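Local coordinates for Syntaxin1 (Monosiga brevicollis, PDB 2XHE), which probably acts as a membrane-anchored SNARE protein of the syntaxin family, binding partner SNAREs in vesicle transport, at residues Pro41-Phe46 / Leu133-Ser138; Arg52-Ile57 / Ser141-Lys146. All blocks are in the same frame, centred on the assembly; numbering follows the deposited sequence.

Contact 1: Pro41-Phe46 / Leu133-Ser138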
loop_
_atom_site.group_PDB
_atom_site.type_symbol
_atom_site.label_atom_id
_atom_site.label_comp_id
_atom_site.label_asym_id
_atom_site.label_seq_id
_atom_site.Cartn_x
_atom_site.Cartn_y
_atom_site.Cartn_z
ATOM N N PRO B 41 -26.811 10.696 -24.662
ATOM C CA PRO B 41 -25.959 9.500 -24.612
ATOM C C PRO B 41 -24.706 9.682 -23.756
ATOM O O PRO B 41 -24.590 9.073 -22.686
ATOM C CB PRO B 41 -25.559 9.300 -26.075
ATOM C CG PRO B 41 -26.657 9.931 -26.855
ATOM C CD PRO B 41 -27.098 11.110 -26.046
ATOM N N PHE B 42 -23.779 10.504 -24.242
ATOM C CA PHE B 42 -22.494 10.742 -23.581
ATOM C C PHE B 42 -21.448 9.685 -23.925
ATOM O O PHE B 42 -21.376 8.630 -23.294
ATOM C CB PHE B 42 -22.646 10.867 -22.063
ATOM C CG PHE B 42 -21.343 11.056 -21.343
ATOM C CD1 PHE B 42 -20.611 12.223 -21.504
ATOM C CD2 PHE B 42 -20.845 10.069 -20.512
ATOM C CE1 PHE B 42 -19.410 12.400 -20.853
ATOM C CE2 PHE B 42 -19.643 10.242 -19.853
ATOM C CZ PHE B 42 -18.924 11.411 -20.026
ATOM N N MET B 43 -20.648 9.985 -24.945
ATOM C CA MET B 43 -19.544 9.130 -25.357
ATOM C C MET B 43 -19.988 7.700 -25.665
ATOM O O MET B 43 -19.338 6.729 -25.275
ATOM C CB MET B 43 -18.458 9.153 -24.289
ATOM C CG MET B 43 -18.087 10.565 -23.871
ATOM S SD MET B 43 -16.325 10.752 -23.576
ATOM C CE MET B 43 -16.139 9.713 -22.145
ATOM N N ALA B 44 -21.093 7.587 -26.392
ATOM C CA ALA B 44 -21.681 6.288 -26.712
ATOM C C ALA B 44 -20.721 5.348 -27.442
ATOM O O ALA B 44 -20.576 4.184 -27.067
ATOM C CB ALA B 44 -22.961 6.465 -27.507
ATOM N N ASP B 45 -20.065 5.843 -28.483
ATOM C CA ASP B 45 -19.144 4.986 -29.217
ATOM C C ASP B 45 -17.988 4.530 -28.340
ATOM O O ASP B 45 -17.565 3.379 -28.425
ATOM C CB ASP B 45 -18.612 5.665 -30.476
ATOM C CG ASP B 45 -18.027 4.664 -31.467
ATOM O OD1 ASP B 45 -18.077 3.441 -31.194
ATOM O OD2 ASP B 45 -17.525 5.098 -32.526
ATOM N N PHE B 46 -17.477 5.434 -27.502
ATOM C CA PHE B 46 -16.365 5.108 -26.608
ATOM C C PHE B 46 -16.674 3.957 -25.635
ATOM O O PHE B 46 -15.948 2.955 -25.595
ATOM C CB PHE B 46 -15.890 6.349 -25.847
ATOM C CG PHE B 46 -14.941 6.042 -24.722
ATOM C CD1 PHE B 46 -13.594 5.841 -24.968
ATOM C CD2 PHE B 46 -15.399 5.945 -23.418
ATOM C CE1 PHE B 46 -12.720 5.553 -23.936
ATOM C CE2 PHE B 46 -14.534 5.657 -22.385
ATOM C CZ PHE B 46 -13.191 5.461 -22.644
ATOM N N LEU B 133 -12.228 13.431 -20.609
ATOM C CA LEU B 133 -10.846 13.031 -20.860
ATOM C C LEU B 133 -10.244 12.227 -19.699
ATOM O O LEU B 133 -9.449 11.309 -19.919
ATOM C CB LEU B 133 -9.983 14.254 -21.209
ATOM C CG LEU B 133 -8.493 14.016 -21.463
ATOM C CD1 LEU B 133 -8.280 12.969 -22.530
ATOM C CD2 LEU B 133 -7.814 15.307 -21.854
ATOM N N ARG B 134 -10.630 12.563 -18.471
ATOM C CA ARG B 134 -10.195 11.799 -17.304
ATOM C C ARG B 134 -10.628 10.335 -17.402
ATOM O O ARG B 134 -9.806 9.427 -17.229
ATOM C CB ARG B 134 -10.731 12.427 -16.018
ATOM C CG ARG B 134 -10.033 13.722 -15.608
ATOM C CD ARG B 134 -10.708 14.336 -14.388
ATOM N NE ARG B 134 -10.843 13.357 -13.313
ATOM C CZ ARG B 134 -11.851 13.333 -12.448
ATOM N NH1 ARG B 134 -12.820 14.237 -12.531
ATOM N NH2 ARG B 134 -11.894 12.399 -11.508
ATOM N N ILE B 135 -11.919 10.122 -17.680
ATOM C CA ILE B 135 -12.486 8.789 -17.868
ATOM C C ILE B 135 -11.801 8.045 -19.003
ATOM O O ILE B 135 -11.406 6.891 -18.855
ATOM C CB ILE B 135 -14.000 8.862 -18.150
ATOM C CG1 ILE B 135 -14.762 9.167 -16.861
ATOM C CG2 ILE B 135 -14.514 7.561 -18.758
ATOM C CD1 ILE B 135 -16.142 9.729 -17.084
ATOM N N ARG B 136 -11.656 8.709 -20.141
ATOM C CA ARG B 136 -10.978 8.102 -21.278
ATOM C C ARG B 136 -9.577 7.617 -20.902
ATOM O O ARG B 136 -9.171 6.514 -21.269
ATOM C CB ARG B 136 -10.892 9.096 -22.439
ATOM C CG ARG B 136 -12.237 9.541 -22.997
ATOM C CD ARG B 136 -12.065 10.603 -24.080
ATOM N NE ARG B 136 -12.996 10.379 -25.178
ATOM C CZ ARG B 136 -12.742 9.598 -26.221
ATOM N NH1 ARG B 136 -11.573 8.980 -26.312
ATOM N NH2 ARG B 136 -13.659 9.435 -27.168
ATOM N N GLN B 137 -8.844 8.446 -20.164
ATOM C CA GLN B 137 -7.471 8.128 -19.786
ATOM C C GLN B 137 -7.358 6.966 -18.805
ATOM O O GLN B 137 -6.481 6.120 -18.961
ATOM C CB GLN B 137 -6.757 9.364 -19.247
ATOM C CG GLN B 137 -6.336 10.333 -20.339
ATOM C CD GLN B 137 -5.800 11.648 -19.800
ATOM O OE1 GLN B 137 -5.914 11.944 -18.606
ATOM N NE2 GLN B 137 -5.222 12.450 -20.689
ATOM N N SER B 138 -8.238 6.903 -17.809
ATOM C CA SER B 138 -8.201 5.772 -16.883
ATOM C C SER B 138 -8.656 4.468 -17.532
ATOM O O SER B 138 -8.113 3.406 -17.228
ATOM C CB SER B 138 -8.969 6.052 -15.592
ATOM O OG SER B 138 -10.229 6.610 -15.863
#
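The ring of F46 lodges against R136 on helix 131-171, meeting it from CA and CG out to the guanidinium. F46 CZ comes to 3.7 Å from R136 CA, while R136 CG lies over one face of the ring, 4.3 Å from its centroid, in a CH-pi contact. Farther out the arginine runs past the ring in the opposite direction, and its guanidinium, tilted 40° from the ring plane, turns one face to F46 CD1, with NH1 4.0 Å from that carbon. A bend at chi3 (140°) lays the guanidinium beside CD1 and CB of F46, and N115 on helix 80-116 hydrogen-bonds NH1. The contact joins the start of the first helix of the syntaxin N-terminal (Habc-type) three-helix bundle to its third helix, and M43 is the N-cap of helix 44-72. M43 SD approaches R136 NE at 3.7 Å, and M43 CE rests against R136 CG and, at 4.3 Å, I135 CG2, over the dip between them. I135 CG2 comes obliquely to F46 CE2 at 4.1 Å. Cut back to an alanine, F46 would probably leave a gap beside I135 and R136 CG without its ring face. The F42 ring edge meets I135 CD1 through CZ at 4.4 Å.

Contact 2: Arg52-Ile57 / Ser141-Lys146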
loop_
_atom_site.group_PDB
_atom_site.type_symbol
_atom_site.label_atom_id
_atom_site.label_comp_id
_atom_site.label_asym_id
_atom_site.label_seq_id
_atom_site.Cartn_x
_atom_site.Cartn_y
_atom_site.Cartn_z
ATOM N N ARG B 52 -16.380 -3.673 -25.737
ATOM C CA ARG B 52 -15.781 -4.568 -26.724
ATOM C C ARG B 52 -14.444 -5.131 -26.245
ATOM O O ARG B 52 -14.245 -6.352 -26.300
ATOM C CB ARG B 52 -15.599 -3.870 -28.081
ATOM C CG ARG B 52 -16.034 -4.712 -29.292
ATOM C CD ARG B 52 -15.205 -4.450 -30.551
ATOM N NE ARG B 52 -14.908 -3.038 -30.792
ATOM C CZ ARG B 52 -15.825 -2.092 -30.983
ATOM N NH1 ARG B 52 -15.445 -0.837 -31.199
ATOM N NH2 ARG B 52 -17.120 -2.395 -30.947
ATOM N N ILE B 53 -13.541 -4.243 -25.791
ATOM C CA ILE B 53 -12.214 -4.642 -25.308
ATOM C C ILE B 53 -12.324 -5.563 -24.090
ATOM O O ILE B 53 -11.736 -6.651 -24.074
ATOM C CB ILE B 53 -11.291 -3.412 -24.986
ATOM C CG1 ILE B 53 -11.088 -2.535 -26.221
ATOM C CG2 ILE B 53 -9.915 -3.849 -24.460
ATOM C CD1 ILE B 53 -10.716 -1.135 -25.892
ATOM N N ARG B 54 -13.083 -5.147 -23.074
ATOM C CA ARG B 54 -13.292 -6.019 -21.917
ATOM C C ARG B 54 -13.763 -7.391 -22.391
ATOM O O ARG B 54 -13.168 -8.413 -22.044
ATOM C CB ARG B 54 -14.299 -5.442 -20.919
ATOM C CG ARG B 54 -13.911 -4.117 -20.311
ATOM C CD ARG B 54 -14.484 -3.954 -18.918
ATOM N NE ARG B 54 -13.582 -3.148 -18.109
ATOM C CZ ARG B 54 -13.341 -1.861 -18.329
ATOM N NH1 ARG B 54 -13.970 -1.240 -19.325
ATOM N NH2 ARG B 54 -12.475 -1.196 -17.558
ATOM N N ASP B 55 -14.825 -7.400 -23.198
ATOM C CA ASP B 55 -15.399 -8.646 -23.721
ATOM C C ASP B 55 -14.405 -9.504 -24.508
ATOM O O ASP B 55 -14.306 -10.707 -24.271
ATOM C CB ASP B 55 -16.650 -8.372 -24.565
ATOM C CG ASP B 55 -17.883 -8.088 -23.716
ATOM O OD1 ASP B 55 -17.851 -8.371 -22.500
ATOM O OD2 ASP B 55 -18.880 -7.576 -24.272
ATOM N N ASN B 56 -13.676 -8.890 -25.438
ATOM C CA ASN B 56 -12.663 -9.611 -26.194
ATOM C C ASN B 56 -11.606 -10.210 -25.276
ATOM O O ASN B 56 -11.223 -11.374 -25.451
ATOM C CB ASN B 56 -11.987 -8.698 -27.216
ATOM C CG ASN B 56 -12.886 -8.346 -28.376
ATOM O OD1 ASN B 56 -14.004 -8.845 -28.484
ATOM N ND2 ASN B 56 -12.399 -7.485 -29.261
ATOM N N ILE B 57 -11.127 -9.409 -24.314
ATOM C CA ILE B 57 -10.123 -9.865 -23.348
ATOM C C ILE B 57 -10.600 -11.130 -22.626
ATOM O O ILE B 57 -9.895 -12.141 -22.612
ATOM C CB ILE B 57 -9.738 -8.762 -22.317
ATOM C CG1 ILE B 57 -8.822 -7.717 -22.941
ATOM C CG2 ILE B 57 -9.015 -9.346 -21.107
ATOM C CD1 ILE B 57 -8.566 -6.551 -22.016
ATOM N N SER B 141 -5.658 3.368 -19.913
ATOM C CA SER B 141 -4.550 2.828 -19.139
ATOM C C SER B 141 -4.879 1.450 -18.594
ATOM O O SER B 141 -4.176 0.474 -18.864
ATOM C CB SER B 141 -4.204 3.762 -17.986
ATOM O OG SER B 141 -3.659 4.974 -18.477
ATOM N N SER B 142 -5.955 1.376 -17.824
ATOM C CA SER B 142 -6.344 0.131 -17.186
ATOM C C SER B 142 -6.380 -1.056 -18.167
ATOM O O SER B 142 -5.846 -2.131 -17.875
ATOM C CB SER B 142 -7.694 0.306 -16.495
ATOM O OG SER B 142 -8.063 -0.875 -15.805
ATOM N N LEU B 143 -7.002 -0.855 -19.325
ATOM C CA LEU B 143 -7.238 -1.951 -20.259
ATOM C C LEU B 143 -5.972 -2.378 -21.004
ATOM O O LEU B 143 -5.767 -3.569 -21.279
ATOM C CB LEU B 143 -8.356 -1.586 -21.251
ATOM C CG LEU B 143 -9.765 -1.466 -20.658
ATOM C CD1 LEU B 143 -10.732 -0.851 -21.655
ATOM C CD2 LEU B 143 -10.273 -2.821 -20.178
ATOM N N SER B 144 -5.126 -1.409 -21.339
ATOM C CA SER B 144 -3.854 -1.732 -21.957
ATOM C C SER B 144 -3.065 -2.665 -21.050
ATOM O O SER B 144 -2.479 -3.641 -21.508
ATOM C CB SER B 144 -3.068 -0.467 -22.248
ATOM O OG SER B 144 -3.799 0.360 -23.127
ATOM N N ARG B 145 -3.070 -2.374 -19.756
ATOM C CA ARG B 145 -2.416 -3.252 -18.799
ATOM C C ARG B 145 -3.101 -4.607 -18.793
ATOM O O ARG B 145 -2.452 -5.625 -19.028
ATOM C CB ARG B 145 -2.354 -2.631 -17.389
ATOM C CG ARG B 145 -1.338 -1.476 -17.246
ATOM C CD ARG B 145 -1.112 -1.026 -15.779
ATOM N NE ARG B 145 -2.263 -0.325 -15.205
ATOM C CZ ARG B 145 -2.665 0.898 -15.563
ATOM N NH1 ARG B 145 -2.011 1.574 -16.509
ATOM N NH2 ARG B 145 -3.731 1.448 -14.980
ATOM N N LYS B 146 -4.410 -4.622 -18.548
ATOM C CA LYS B 146 -5.175 -5.876 -18.566
ATOM C C LYS B 146 -4.831 -6.686 -19.818
ATOM O O LYS B 146 -4.616 -7.892 -19.734
ATOM C CB LYS B 146 -6.687 -5.621 -18.457
ATOM C CG LYS B 146 -7.548 -6.869 -18.232
ATOM C CD LYS B 146 -7.276 -7.547 -16.886
ATOM C CE LYS B 146 -6.376 -8.782 -17.027
ATOM N NZ LYS B 146 -5.935 -9.344 -15.708
#
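This is a buried side-by-side helix contact within the N-terminal three-helix bundle of the syntaxin family, where helix 44-72 and helix 131-171 run nearly parallel, their local axes 10.8 Å apart and inclined by 16°. L143 is the central residue: it points toward helix 44-72 and meets I53, R54 and, one turn on, I57. Its two methyls divide the work. CD1 reaches I53 CG2 at 4.2 Å, whereas CD2 lies over the centre of one face of the R54 guanidinium, 3.7 Å from CZ. The arginine chain crosses the leucine at about a right angle; bent at chi3 (148°), it brings the flat group across the methyl, while CG of R54 also touches L143 CD2. One turn farther along, I57 takes over. Its CD1 packs on K146 CG at 3.9 Å and also lies 4.2 Å from the backbone O of L143. K146 starts toward I57, with CG anti to the backbone N (chi1 -170°), and then bends so that the ammonium end leads away from helix 44-72. Helix 80-116 touches both partners, N56 through L100 and I104 and S144 through L108. R54 also packs on an aromatic side chain of the partner protein chain. Two long basic side chains thus serve an apolar seam: K146 gives its CB and CG to I57, and the R54 guanidinium gives a face to the leucine methyl while its NH1 keeps a hydrogen bond to Q139.

How the contacts relate
Contacts 1 and 2 lie in succession along the same pair of helices, 44-72 and 131-171, with their centres about 14 Å apart. Their segments alternate along the chain and advance in the same direction on both helices, as befits neighbours that run nearly parallel. Contact 1 sits at the start of the pair, about 21 Å from the centre of the chain; contact 2 is deeper, about 8 Å from that centre. Beyond adjoining in sequence, where S141 OG hydrogen-bonds the backbone O of Q137, the segments have no further touch. Q139, between the two segments of helix 131-171, relates them: it packs on F46 of contact 1 and hydrogen-bonds R54 of contact 2. Both contacts also border the partner protein chain.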